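Long-range contacts in iota-carrageenase (Alteromonas sp. ATCC 43554, PDB 1KTW), which hydrolyses the beta-1,4 linkages of iota-carrageenan, a sulfated galactan of red algal cell walls, with inversion of anomeric configuration: residues L68-K73 against R98-G103; V76-E81 against F111-L116; C271-R276 against A406-T411. All coordinates share one frame; numbering follows the deposited sequence.

From the N terminus the chain passes through 68-73 and 76-81 in quick succession, then 98-103 and 111-116. Interaction 1 closes a loop of 24 residues and interaction 2 one of 29. Because their segments alternate, the two closures cross without nesting. Their centres lie 14 Å apart and they touch directly: Met-72 packs on Phe-111 and Ile-78, and Phe-100 on Phe-113, consistent with both lying against the interior of the right-handed beta-helix. Interaction 3 follows in series, on the other side of the chain's centre, its nearest atoms about 24 Å from interaction 1. It closes a much longer excursion of 129 residues and joins strands 275-277 and 407-409.

Interaction 1: L68-K73 against R98-G103; sequences LGIQMK and RLFEVG. With G4S (4-O-sulfo-beta-D-galactopyranose), chain C.
The Phe-100 ring meets Ile-70 at its edge, where CB of Ile-70 lies 4.0 Å from CD1 of Phe-100. Leu-99 covers one face, its CB 3.8 Å above the plane of the Phe-100 ring, over its centre. Met-72 comes in obliquely, bringing CE to 3.4 Å from Phe-100 CD1, while its CG packs on CG2 of Val-102. Two polar flat groups also meet: the Gln-71 amide and the Glu-101 carboxylate lie side by side with their planes 77° apart, and NE2 of Gln-71 donates to the anti lone pair of Glu-101 OE1 at 2.8 Å. A bend in the Gln-71 chain (chi2 -65°) turns the amide back over its own strand, so the second hydrogen of NE2 meets Gly-69 O at 3.2 Å from above the carbonyl plane. Both acceptors lie in the amide plane, and Asn-105 bonds OE1, which together fix the amide's rotation. At the Arg-98 guanidinium edge, near its plane, lies the sulfate of the galactose 4-sulfate, NH2 of Arg-98 donating to its O7 at 2.6 Å.

These residues belong to adjacent parallel strands of a right-handed beta-helix, the fold of pectate lyase-like proteins. Phe-100 pairs with Ile-70, whose N and O bond to Leu-99 O and Glu-101 N; next, Met-72 N reaches Glu-101 O at 3.0 Å. Beyond the pairing, a water bridges Met-72 O and Gly-103 N.

Glu-101 is also second shell to the bound sugar: its OE2 forms a 2.7 Å salt bridge to Arg-98 NH1 that probably orients the guanidinium. Lys-136 also bonds this sugar.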
loop_
_atom_site.group_PDB
_atom_site.type_symbol
_atom_site.label_atom_id
_atom_site.label_comp_id
_atom_site.label_asym_id
_atom_site.label_seq_id
_atom_site.Cartn_x
_atom_site.Cartn_y
_atom_site.Cartn_z
ATOM N N LEU A 68 -20.166 -6.943 2.425
ATOM C CA LEU A 68 -19.077 -7.756 1.864
ATOM C C LEU A 68 -19.354 -8.107 0.394
ATOM O O LEU A 68 -20.492 -8.390 0.020
ATOM C CB LEU A 68 -18.853 -9.060 2.658
ATOM C CG LEU A 68 -17.423 -9.622 2.513
ATOM C CD1 LEU A 68 -16.448 -8.682 3.205
ATOM C CD2 LEU A 68 -17.301 -11.015 3.129
ATOM N N GLY A 69 -18.303 -8.075 -0.428
ATOM C CA GLY A 69 -18.389 -8.424 -1.844
ATOM C C GLY A 69 -19.293 -7.586 -2.739
ATOM O O GLY A 69 -19.810 -8.084 -3.750
ATOM N N ILE A 70 -19.472 -6.314 -2.398
ATOM C CA ILE A 70 -20.347 -5.445 -3.188
ATOM C C ILE A 70 -19.739 -5.094 -4.564
ATOM O O ILE A 70 -18.553 -4.750 -4.654
ATOM C CB ILE A 70 -20.651 -4.132 -2.419
ATOM C CG1 ILE A 70 -21.142 -4.454 -0.999
ATOM C CG2 ILE A 70 -21.691 -3.310 -3.173
ATOM C CD1 ILE A 70 -22.453 -5.276 -0.945
ATOM N N GLN A 71 -20.544 -5.187 -5.625
ATOM C CA GLN A 71 -20.082 -4.847 -6.980
ATOM C C GLN A 71 -20.584 -3.452 -7.381
ATOM O O GLN A 71 -21.791 -3.256 -7.591
ATOM C CB GLN A 71 -20.600 -5.871 -8.009
ATOM C CG GLN A 71 -20.255 -7.320 -7.679
ATOM C CD GLN A 71 -18.770 -7.582 -7.709
ATOM O OE1 GLN A 71 -18.133 -7.457 -8.757
ATOM N NE2 GLN A 71 -18.201 -7.946 -6.556
ATOM N N MET A 72 -19.676 -2.482 -7.496
ATOM C CA MET A 72 -20.084 -1.125 -7.878
ATOM C C MET A 72 -20.389 -1.058 -9.380
ATOM O O MET A 72 -19.917 -1.901 -10.147
ATOM C CB MET A 72 -18.992 -0.105 -7.494
ATOM C CG MET A 72 -18.716 -0.025 -5.975
ATOM S SD MET A 72 -20.170 0.525 -4.994
ATOM C CE MET A 72 -19.726 -0.055 -3.340
ATOM N N LYS A 73 -21.177 -0.058 -9.789
ATOM C CA LYS A 73 -21.590 0.100 -11.193
ATOM C C LYS A 73 -21.509 1.538 -11.701
ATOM O O LYS A 73 -21.449 2.470 -10.908
ATOM C CB LYS A 73 -23.026 -0.406 -11.363
ATOM C CG LYS A 73 -23.244 -1.866 -10.905
ATOM C CD LYS A 73 -22.543 -2.857 -11.821
ATOM C CE LYS A 73 -22.658 -4.321 -11.329
ATOM N NZ LYS A 73 -24.080 -4.791 -11.203
ATOM N N ARG A 98 -13.186 -8.491 0.209
ATOM C CA ARG A 98 -13.175 -7.028 0.127
ATOM C C ARG A 98 -14.593 -6.545 0.431
ATOM O O ARG A 98 -15.565 -7.245 0.124
ATOM C CB ARG A 98 -12.800 -6.532 -1.284
ATOM C CG ARG A 98 -11.522 -7.106 -1.907
ATOM C CD ARG A 98 -11.904 -8.306 -2.746
ATOM N NE ARG A 98 -10.784 -9.013 -3.344
ATOM C CZ ARG A 98 -10.934 -10.101 -4.090
ATOM N NH1 ARG A 98 -12.150 -10.581 -4.311
ATOM N NH2 ARG A 98 -9.881 -10.710 -4.615
ATOM N N LEU A 99 -14.717 -5.370 1.046
ATOM C CA LEU A 99 -16.040 -4.821 1.302
ATOM C C LEU A 99 -16.616 -4.388 -0.052
ATOM O O LEU A 99 -17.767 -4.694 -0.357
ATOM C CB LEU A 99 -15.988 -3.596 2.228
ATOM C CG LEU A 99 -15.423 -3.727 3.656
ATOM C CD1 LEU A 99 -15.776 -2.472 4.459
ATOM C CD2 LEU A 99 -15.986 -4.932 4.340
ATOM N N PHE A 100 -15.802 -3.697 -0.860
ATOM C CA PHE A 100 -16.244 -3.174 -2.168
ATOM C C PHE A 100 -15.273 -3.444 -3.336
ATOM O O PHE A 100 -14.051 -3.306 -3.176
ATOM C CB PHE A 100 -16.451 -1.645 -2.072
ATOM C CG PHE A 100 -17.108 -1.171 -0.778
ATOM C CD1 PHE A 100 -18.439 -1.462 -0.497
ATOM C CD2 PHE A 100 -16.384 -0.410 0.148
ATOM C CE1 PHE A 100 -19.052 -0.999 0.695
ATOM C CE2 PHE A 100 -16.980 0.057 1.338
ATOM C CZ PHE A 100 -18.316 -0.241 1.610
ATOM N N GLU A 101 -15.826 -3.804 -4.504
ATOM C CA GLU A 101 -15.052 -4.048 -5.736
ATOM C C GLU A 101 -15.571 -3.089 -6.832
ATOM O O GLU A 101 -16.780 -2.956 -7.031
ATOM C CB GLU A 101 -15.203 -5.516 -6.190
ATOM C CG GLU A 101 -14.742 -6.519 -5.131
ATOM C CD GLU A 101 -14.542 -7.943 -5.674
ATOM O OE1 GLU A 101 -15.492 -8.520 -6.243
ATOM O OE2 GLU A 101 -13.425 -8.481 -5.506
ATOM N N VAL A 102 -14.653 -2.433 -7.539
ATOM C CA VAL A 102 -15.020 -1.458 -8.562
ATOM C C VAL A 102 -14.322 -1.760 -9.903
ATOM O O VAL A 102 -13.134 -1.439 -10.081
ATOM C CB VAL A 102 -14.612 -0.019 -8.111
ATOM C CG1 VAL A 102 -15.350 1.064 -8.965
ATOM C CG2 VAL A 102 -14.910 0.169 -6.596
ATOM N N GLY A 103 -15.054 -2.370 -10.834
ATOM C CA GLY A 103 -14.476 -2.695 -12.135
ATOM C C GLY A 103 -13.653 -3.979 -12.172
ATOM O O GLY A 103 -12.873 -4.191 -13.103
HETATM C C1 G4S C . -2.120 -13.249 -3.251
HETATM C C2 G4S C . -3.461 -13.965 -3.048
HETATM C C3 G4S C . -4.240 -14.036 -4.372
HETATM C C4 G4S C . -4.356 -12.634 -4.981
HETATM C C5 G4S C . -2.963 -12.015 -5.115
HETATM C C6 G4S C . -2.990 -10.607 -5.674
HETATM O O1 G4S C . -1.485 -13.079 -2.033
HETATM O O2 G4S C . -3.240 -15.277 -2.551
HETATM O O3 G4S C . -5.556 -14.555 -4.110
HETATM O O4 G4S C . -5.180 -11.806 -4.141
HETATM O O5 G4S C . -2.331 -11.950 -3.821
HETATM O O6 G4S C . -3.823 -10.524 -6.821
HETATM S S G4S C . -6.574 -11.327 -4.763
HETATM O O7 G4S C . -7.443 -10.840 -3.679
HETATM O O8 G4S C . -7.234 -12.463 -5.433
HETATM O O9 G4S C . -6.341 -10.235 -5.726
HETATM O O HOH W 1 -17.735 -3.426 -10.612
#

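Interaction 2: V76-E81 against F111-L116; sequences VHIRVE and FSFQGL. With CA (calcium ion), chain E.
Ser-112 OG is gripped by His-77 ND1 and Arg-79 NH1 of the adjacent strand, with a weak third bond from Arg-79 NH2 at 3.3 Å. His-77 ND1 lies 2.8 Å from Ser-112 OG, in the plane of the imidazole, and either atom may be the donor. Arg-79 NH1 donates to the same Ser-112 OG at 2.9 Å, again within the guanidinium plane. A bend at chi2 (-62°) folds the arginine back along its own strand, where NH1 also donates to Ile-78 O at 3.0 Å. Over one guanidinium face lies Gln-114 OE1, 3.7 Å above the plane of Arg-79. With an alanine in place of Arg-79, Ser-112 OG would probably lose its two guanidinium bonds, one of them weak, and Gln-114 OE1 the flat group beneath it.

The strands behind these groups, 76-80 and 111-115, are parallel to within 4° and form neighbouring rungs on one face of the right-handed beta-helix. Backbone bonds alternate, Ile-78 N and O meeting Ser-112 O and Gln-114 N. On the sheet face carrying Ile-78 and Phe-113, Ile-78 CG2 makes a CH-pi contact 4.2 Å from the Phe-113 ring centroid, and Val-80 CG2 touches Phe-113 CE1 at 3.9 Å. Phe-100 and Phe-135 meet the same ring. Past the strand end, both carboxylate oxygens of Glu-81 bind a calcium ion, while Asn-62 N bonds OE1.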
loop_
_atom_site.group_PDB
_atom_site.type_symbol
_atom_site.label_atom_id
_atom_site.label_comp_id
_atom_site.label_asym_id
_atom_site.label_seq_id
_atom_site.Cartn_x
_atom_site.Cartn_y
_atom_site.Cartn_z
ATOM N N VAL A 76 -23.043 5.701 -10.494
ATOM C CA VAL A 76 -23.562 5.597 -9.121
ATOM C C VAL A 76 -22.697 6.460 -8.177
ATOM O O VAL A 76 -21.468 6.348 -8.170
ATOM C CB VAL A 76 -23.572 4.126 -8.644
ATOM C CG1 VAL A 76 -23.956 4.050 -7.151
ATOM C CG2 VAL A 76 -24.593 3.320 -9.496
ATOM N N HIS A 77 -23.348 7.323 -7.397
ATOM C CA HIS A 77 -22.650 8.237 -6.474
ATOM C C HIS A 77 -23.154 8.107 -5.012
ATOM O O HIS A 77 -24.240 8.567 -4.661
ATOM C CB HIS A 77 -22.805 9.667 -7.015
ATOM C CG HIS A 77 -22.249 9.831 -8.404
ATOM N ND1 HIS A 77 -20.923 10.132 -8.643
ATOM C CD2 HIS A 77 -22.806 9.602 -9.624
ATOM C CE1 HIS A 77 -20.685 10.076 -9.945
ATOM N NE2 HIS A 77 -21.810 9.754 -10.566
ATOM N N ILE A 78 -22.328 7.485 -4.172
ATOM C CA ILE A 78 -22.665 7.220 -2.771
ATOM C C ILE A 78 -22.160 8.265 -1.761
ATOM O O ILE A 78 -20.987 8.660 -1.791
ATOM C CB ILE A 78 -22.115 5.811 -2.382
ATOM C CG1 ILE A 78 -22.774 4.745 -3.275
ATOM C CG2 ILE A 78 -22.336 5.537 -0.878
ATOM C CD1 ILE A 78 -22.235 3.310 -3.098
ATOM N N ARG A 79 -23.059 8.713 -0.874
ATOM C CA ARG A 79 -22.725 9.683 0.174
ATOM C C ARG A 79 -23.050 9.041 1.537
ATOM O O ARG A 79 -24.083 8.381 1.669
ATOM C CB ARG A 79 -23.514 10.984 -0.036
ATOM C CG ARG A 79 -23.160 11.701 -1.362
ATOM C CD ARG A 79 -21.672 12.110 -1.384
ATOM N NE ARG A 79 -21.269 12.784 -2.626
ATOM C CZ ARG A 79 -20.766 12.178 -3.700
ATOM N NH1 ARG A 79 -20.584 10.856 -3.721
ATOM N NH2 ARG A 79 -20.439 12.908 -4.768
ATOM N N VAL A 80 -22.180 9.258 2.531
ATOM C CA VAL A 80 -22.292 8.623 3.862
ATOM C C VAL A 80 -22.318 9.633 5.019
ATOM O O VAL A 80 -21.400 10.459 5.133
ATOM C CB VAL A 80 -21.074 7.665 4.077
ATOM C CG1 VAL A 80 -21.214 6.882 5.390
ATOM C CG2 VAL A 80 -20.942 6.701 2.880
ATOM N N GLU A 81 -23.335 9.552 5.889
ATOM C CA GLU A 81 -23.450 10.502 7.014
ATOM C C GLU A 81 -22.312 10.352 8.040
ATOM O O GLU A 81 -21.713 9.280 8.184
ATOM C CB GLU A 81 -24.843 10.413 7.690
ATOM C CG GLU A 81 -26.019 10.871 6.763
ATOM C CD GLU A 81 -27.338 11.202 7.507
ATOM O OE1 GLU A 81 -27.821 10.360 8.295
ATOM O OE2 GLU A 81 -27.901 12.311 7.287
ATOM N N PHE A 111 -17.949 7.236 -11.207
ATOM C CA PHE A 111 -18.337 6.695 -9.889
ATOM C C PHE A 111 -17.710 7.447 -8.685
ATOM O O PHE A 111 -16.581 7.935 -8.782
ATOM C CB PHE A 111 -17.919 5.207 -9.854
ATOM C CG PHE A 111 -17.951 4.577 -8.471
ATOM C CD1 PHE A 111 -19.144 4.093 -7.941
ATOM C CD2 PHE A 111 -16.809 4.547 -7.678
ATOM C CE1 PHE A 111 -19.215 3.601 -6.643
ATOM C CE2 PHE A 111 -16.864 4.049 -6.353
ATOM C CZ PHE A 111 -18.077 3.580 -5.842
ATOM N N SER A 112 -18.434 7.549 -7.562
ATOM C CA SER A 112 -17.870 8.197 -6.362
ATOM C C SER A 112 -18.431 7.618 -5.043
ATOM O O SER A 112 -19.559 7.120 -5.017
ATOM C CB SER A 112 -18.068 9.723 -6.397
ATOM O OG SER A 112 -19.425 10.132 -6.279
ATOM N N PHE A 113 -17.626 7.683 -3.969
ATOM C CA PHE A 113 -17.986 7.178 -2.622
ATOM C C PHE A 113 -17.335 8.181 -1.640
ATOM O O PHE A 113 -16.107 8.186 -1.478
ATOM C CB PHE A 113 -17.394 5.774 -2.435
ATOM C CG PHE A 113 -17.941 5.000 -1.244
ATOM C CD1 PHE A 113 -17.726 5.439 0.062
ATOM C CD2 PHE A 113 -18.588 3.780 -1.437
ATOM C CE1 PHE A 113 -18.145 4.668 1.160
ATOM C CE2 PHE A 113 -19.011 3.002 -0.343
ATOM C CZ PHE A 113 -18.785 3.451 0.952
ATOM N N GLN A 114 -18.153 9.021 -0.998
ATOM C CA GLN A 114 -17.638 10.077 -0.112
ATOM C C GLN A 114 -18.365 10.318 1.206
ATOM O O GLN A 114 -19.593 10.366 1.258
ATOM C CB GLN A 114 -17.589 11.403 -0.897
ATOM C CG GLN A 114 -17.103 12.629 -0.105
ATOM C CD GLN A 114 -16.951 13.874 -0.982
ATOM O OE1 GLN A 114 -17.711 14.068 -1.924
ATOM N NE2 GLN A 114 -15.977 14.726 -0.661
ATOM N N GLY A 115 -17.586 10.520 2.266
ATOM C CA GLY A 115 -18.170 10.776 3.567
ATOM C C GLY A 115 -18.481 12.249 3.750
ATOM O O GLY A 115 -17.759 13.118 3.251
ATOM N N LEU A 116 -19.569 12.536 4.451
ATOM C CA LEU A 116 -19.962 13.915 4.734
ATOM C C LEU A 116 -19.317 14.408 6.049
ATOM O O LEU A 116 -18.906 13.600 6.896
ATOM C CB LEU A 116 -21.497 14.000 4.852
ATOM C CG LEU A 116 -22.317 13.630 3.592
ATOM C CD1 LEU A 116 -23.776 13.320 3.982
ATOM C CD2 LEU A 116 -22.272 14.788 2.594
HETATM CA CA CA E . -29.766 11.762 8.745
HETATM O O HOH W 2 -19.125 10.759 6.815
#

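Interaction 3: C271-R276 against A406-T411; sequences CGSAVR and AVIDTT. With CA (calcium ion), chain F; DGS (3,6-anhydro-2-O-sulfo-alpha-D-galactopyranose), chain D.
Ala-406 O receives the Ala-274 N-H at 2.9 Å, from above the carbonyl plane, and Val-275 N weakly at 3.4 Å. Ile-408 N then donates to Val-275 O at 3.0 Å, so Val-407 is flanked by both connections, as expected for the parallel pairing of Val-275 with Val-407. Val-275 O has a second donor: Ser-273 OG, at 2.9 Å and 66° out of the carbonyl plane. With chi1 at 71°, Ser-273 OG stands between its own N and carbonyl carbon, which lets the hydroxyl reach forward to this oxygen.

The apolar contacts are few. Ser-273 CB lies 3.8 Å from Ile-408 CG1, and CD1 of the isoleucine extends alongside the hydroxyl; Val-275 and Val-407 adjoin more loosely.

Arg-276 serves a ligand: its extended chain leaves the strand pair to place NH1 3.0 Å from sulfate oxygen O9 of the anhydrogalactose 2-sulfate, at the guanidinium edge, with NH2 bonding O9 too. Asp-278 forms a salt bridge to NH2, and Arg-216, Glu-218 and Lys-367 also bond this sugar.

Metal binding occupies the far end of 406-411. Asp-409 OD1 accepts Thr-411 N in an Asx turn and Thr-411 OG1 at 2.7 Å. Thr-411 OG1 binds a calcium ion at 2.5 Å; Asp-418, Tyr-419 and Asp-420 also ligate it, and a water joins it to Asp-409 OD2.

Strands 275-277 and 407-409 are neighbours in a five-strand parallel sheet of the beta-helix, between 250-252 and 438-440; Ala-406 packs on strand 422-429, and the disulfide of Cys-271 to Cys-242 ties the entering loop to strand 231-243.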
loop_
_atom_site.group_PDB
_atom_site.type_symbol
_atom_site.label_atom_id
_atom_site.label_comp_id
_atom_site.label_asym_id
_atom_site.label_seq_id
_atom_site.Cartn_x
_atom_site.Cartn_y
_atom_site.Cartn_z
ATOM N N CYS A 271 8.741 7.002 12.731
ATOM C CA CYS A 271 8.742 6.018 11.629
ATOM C C CYS A 271 10.213 5.732 11.251
ATOM O O CYS A 271 11.112 6.469 11.663
ATOM C CB CYS A 271 7.940 6.550 10.397
ATOM S SG CYS A 271 6.145 6.751 10.742
ATOM N N GLY A 272 10.463 4.646 10.518
ATOM C CA GLY A 272 11.826 4.333 10.102
ATOM C C GLY A 272 12.446 5.520 9.368
ATOM O O GLY A 272 13.579 5.915 9.663
ATOM N N SER A 273 11.703 6.076 8.407
ATOM C CA SER A 273 12.117 7.266 7.634
ATOM C C SER A 273 10.826 7.844 7.025
ATOM O O SER A 273 9.801 7.179 7.037
ATOM C CB SER A 273 13.115 6.911 6.509
ATOM O OG SER A 273 12.508 6.195 5.432
ATOM N N ALA A 274 10.860 9.075 6.519
ATOM C CA ALA A 274 9.651 9.643 5.917
ATOM C C ALA A 274 9.455 9.135 4.486
ATOM O O ALA A 274 8.329 8.843 4.076
ATOM C CB ALA A 274 9.710 11.168 5.927
ATOM N N VAL A 275 10.557 9.024 3.747
ATOM C CA VAL A 275 10.549 8.559 2.349
ATOM C C VAL A 275 11.511 7.365 2.201
ATOM O O VAL A 275 12.603 7.366 2.785
ATOM C CB VAL A 275 11.038 9.686 1.389
ATOM C CG1 VAL A 275 11.058 9.177 -0.077
ATOM C CG2 VAL A 275 10.154 10.918 1.535
ATOM N N ARG A 276 11.101 6.354 1.436
ATOM C CA ARG A 276 11.923 5.162 1.183
ATOM C C ARG A 276 11.868 4.750 -0.301
ATOM O O ARG A 276 10.792 4.735 -0.904
ATOM C CB ARG A 276 11.443 3.982 2.051
ATOM C CG ARG A 276 12.018 2.605 1.654
ATOM C CD ARG A 276 11.546 1.477 2.622
ATOM N NE ARG A 276 11.650 0.144 2.017
ATOM C CZ ARG A 276 11.162 -0.979 2.550
ATOM N NH1 ARG A 276 10.530 -0.964 3.728
ATOM N NH2 ARG A 276 11.269 -2.119 1.879
ATOM N N ALA A 406 15.737 10.574 7.769
ATOM C CA ALA A 406 14.658 11.337 7.149
ATOM C C ALA A 406 14.330 10.638 5.822
ATOM O O ALA A 406 13.163 10.500 5.451
ATOM C CB ALA A 406 15.099 12.797 6.900
ATOM N N VAL A 407 15.375 10.168 5.146
ATOM C CA VAL A 407 15.263 9.500 3.846
ATOM C C VAL A 407 16.168 8.267 3.717
ATOM O O VAL A 407 17.331 8.284 4.143
ATOM C CB VAL A 407 15.669 10.470 2.683
ATOM C CG1 VAL A 407 15.588 9.748 1.337
ATOM C CG2 VAL A 407 14.781 11.706 2.677
ATOM N N ILE A 408 15.628 7.210 3.108
ATOM C CA ILE A 408 16.376 5.977 2.844
ATOM C C ILE A 408 16.296 5.720 1.329
ATOM O O ILE A 408 15.207 5.755 0.744
ATOM C CB ILE A 408 15.782 4.775 3.644
ATOM C CG1 ILE A 408 16.102 4.949 5.145
ATOM C CG2 ILE A 408 16.363 3.455 3.131
ATOM C CD1 ILE A 408 15.454 3.893 6.048
ATOM N N ASP A 409 17.439 5.469 0.694
ATOM C CA ASP A 409 17.490 5.248 -0.764
ATOM C C ASP A 409 18.522 4.180 -1.124
ATOM O O ASP A 409 19.724 4.443 -1.100
ATOM C CB ASP A 409 17.864 6.560 -1.469
ATOM C CG ASP A 409 17.906 6.440 -3.005
ATOM O OD1 ASP A 409 18.055 5.327 -3.567
ATOM O OD2 ASP A 409 17.804 7.496 -3.659
ATOM N N THR A 410 18.061 2.986 -1.478
ATOM C CA THR A 410 18.981 1.920 -1.828
ATOM C C THR A 410 19.007 1.563 -3.307
ATOM O O THR A 410 19.254 0.409 -3.661
ATOM C CB THR A 410 18.707 0.639 -1.003
ATOM O OG1 THR A 410 17.328 0.256 -1.136
ATOM C CG2 THR A 410 19.026 0.891 0.471
ATOM N N THR A 411 18.765 2.549 -4.171
ATOM C CA THR A 411 18.811 2.297 -5.609
ATOM C C THR A 411 20.291 2.165 -5.960
ATOM O O THR A 411 21.130 2.863 -5.383
ATOM C CB THR A 411 18.153 3.437 -6.420
ATOM O OG1 THR A 411 18.759 4.688 -6.079
ATOM C CG2 THR A 411 16.644 3.497 -6.125
HETATM CA CA CA F . 19.498 6.272 -7.846
HETATM C C1 DGS D . 10.319 -7.434 2.070
HETATM C C2 DGS D . 9.600 -6.085 2.212
HETATM C C3 DGS D . 8.718 -5.843 0.975
HETATM C C4 DGS D . 7.706 -6.956 0.838
HETATM C C5 DGS D . 8.626 -8.077 0.413
HETATM C C6 DGS D . 9.508 -7.335 -0.612
HETATM O O2 DGS D . 8.956 -6.026 3.510
HETATM O O3 DGS D . 9.587 -5.956 -0.175
HETATM O O4 DGS D . 6.800 -6.630 -0.210
HETATM O O5 DGS D . 9.432 -8.458 1.569
HETATM O O7 DGS D . 7.662 -4.869 5.320
HETATM O O8 DGS D . 7.292 -4.199 2.955
HETATM O O9 DGS D . 9.263 -3.618 4.011
HETATM S S DGS D . 8.238 -4.682 3.983
HETATM O O HOH W 3 18.424 7.816 -6.276
#